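Local structure of aac(6')-Ii (Enterococcus faecium, 1N71) at residues 103-108 and 172-177. The protein is an aminoglycoside 6'-N-acetyltransferase of the GNAT superfamily that binds coenzyme A, probably transferring acetyl groups from acetyl-CoA to aminoglycosides in antibiotic resistance. Sequence-based numbering, arbitrary orientation.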
# COMPACT_ATOMS: atom_id res chain seq x y z
N GLY A 103 17.74 9.29 2.32
CA GLY A 103 17.85 8.24 3.32
C GLY A 103 16.98 7.04 3.02
O GLY A 103 16.85 6.13 3.85
N GLY A 104 16.36 7.04 1.84
CA GLY A 104 15.50 5.93 1.45
C GLY A 104 16.26 4.64 1.23
O GLY A 104 17.41 4.64 0.78
N ILE A 105 15.61 3.52 1.55
CA ILE A 105 16.21 2.20 1.42
C ILE A 105 15.54 1.38 0.31
O ILE A 105 16.21 0.71 -0.47
CB ILE A 105 16.03 1.38 2.72
CG1 ILE A 105 16.62 2.13 3.91
CG2 ILE A 105 16.67 0.01 2.56
CD1 ILE A 105 16.47 1.39 5.22
N THR A 106 14.22 1.43 0.27
CA THR A 106 13.49 0.66 -0.72
C THR A 106 12.34 1.41 -1.35
O THR A 106 11.73 2.29 -0.75
CB THR A 106 12.92 -0.63 -0.10
OG1 THR A 106 12.19 -1.36 -1.09
CG2 THR A 106 11.97 -0.29 1.03
N ILE A 107 12.04 1.03 -2.59
CA ILE A 107 10.96 1.61 -3.35
C ILE A 107 10.10 0.44 -3.77
O ILE A 107 10.62 -0.57 -4.24
CB ILE A 107 11.48 2.33 -4.61
CG1 ILE A 107 12.33 3.53 -4.21
CG2 ILE A 107 10.30 2.77 -5.49
CD1 ILE A 107 12.92 4.29 -5.41
N TYR A 108 8.79 0.55 -3.58
CA TYR A 108 7.89 -0.51 -3.97
C TYR A 108 6.76 0.11 -4.79
O TYR A 108 6.57 1.32 -4.78
CB TYR A 108 7.31 -1.22 -2.75
CG TYR A 108 6.33 -0.39 -1.97
CD1 TYR A 108 6.77 0.60 -1.08
CD2 TYR A 108 4.95 -0.58 -2.12
CE1 TYR A 108 5.86 1.37 -0.36
CE2 TYR A 108 4.04 0.19 -1.41
CZ TYR A 108 4.50 1.16 -0.54
OH TYR A 108 3.60 1.92 0.17
N ALA A 172 9.20 -4.65 -5.60
CA ALA A 172 10.05 -3.81 -4.78
C ALA A 172 11.52 -3.98 -5.12
O ALA A 172 11.94 -4.98 -5.71
CB ALA A 172 9.82 -4.14 -3.30
N LYS A 173 12.29 -2.98 -4.74
CA LYS A 173 13.72 -2.98 -4.97
C LYS A 173 14.38 -2.20 -3.84
O LYS A 173 13.88 -1.16 -3.41
CB LYS A 173 14.04 -2.31 -6.31
CG LYS A 173 15.54 -2.21 -6.63
CD LYS A 173 15.78 -1.47 -7.95
CE LYS A 173 17.26 -1.36 -8.28
NZ LYS A 173 17.49 -0.58 -9.54
N THR A 174 15.48 -2.72 -3.32
CA THR A 174 16.23 -2.02 -2.29
C THR A 174 17.27 -1.31 -3.14
O THR A 174 18.01 -1.95 -3.90
CB THR A 174 16.82 -3.01 -1.29
OG1 THR A 174 15.78 -3.44 -0.40
CG2 THR A 174 17.93 -2.36 -0.49
N ILE A 175 17.32 0.01 -3.04
CA ILE A 175 18.19 0.81 -3.89
C ILE A 175 19.61 1.18 -3.48
O ILE A 175 20.30 1.87 -4.23
CB ILE A 175 17.45 2.11 -4.27
CG1 ILE A 175 17.13 2.92 -3.01
CG2 ILE A 175 16.15 1.75 -4.99
CD1 ILE A 175 16.42 4.22 -3.29
N ILE A 176 20.05 0.72 -2.33
CA ILE A 176 21.41 1.02 -1.89
C ILE A 176 22.06 -0.23 -1.34
O ILE A 176 21.38 -1.22 -1.03
CB ILE A 176 21.43 2.11 -0.80
CG1 ILE A 176 20.60 1.67 0.40
CG2 ILE A 176 20.91 3.43 -1.37
CD1 ILE A 176 20.66 2.63 1.58
N PRO A 177 23.39 -0.22 -1.21
CA PRO A 177 24.14 -1.36 -0.68
C PRO A 177 23.70 -1.71 0.73
O PRO A 177 23.44 -0.84 1.56
CB PRO A 177 25.59 -0.87 -0.72
CG PRO A 177 25.59 0.07 -1.88
CD PRO A 177 24.32 0.84 -1.67
O HOH W 1 12.66 -3.96 -0.64
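In the central sheet of this GNAT fold, strand 106-112 starts beside the end of strand 168-174, and I107 and K173 form their antiparallel hydrogen-bonded pair. I107 N gives K173 O a bond of 3.0 Å, and K173 N returns one of 3.0 Å to I107 O. Just past the strand pairing, one further backbone bond, from I175 N to I105 O at 2.9 Å, joins the two chain segments. T106 suits its place because its hydroxyl can both give and accept. Lying anti to the backbone N (chi1 179°), OG1 donates to K173 O at 2.9 Å from above the carbonyl plane, while I107 N approaches the same oxygen nearly head-on. A water donates to T106 OG1 at 2.7 Å and also bonds T174 OG1, which has a further partner in N160 of the second subunit. On this face, the small A172 lets its CB rest on Y108 CB at 3.9 Å, and both residues pack against L158 of that subunit. The other face carries I107 and K173. I175, just past the strand, crosses I107 at about a right angle, their CD1 atoms 4.1 Å apart, and these branched isoleucines fill the layer under helix 87-101, touching V99 and E96. K173 is the polar member: it stretches fully extended away from I107, and its ammonium forms a salt bridge with E96 and a hydrogen bond to L150 O. With two donors arriving from different directions, K173 O is well satisfied and its position probably held, while water and threonine hydroxyls carry the polar network toward the dimer partner.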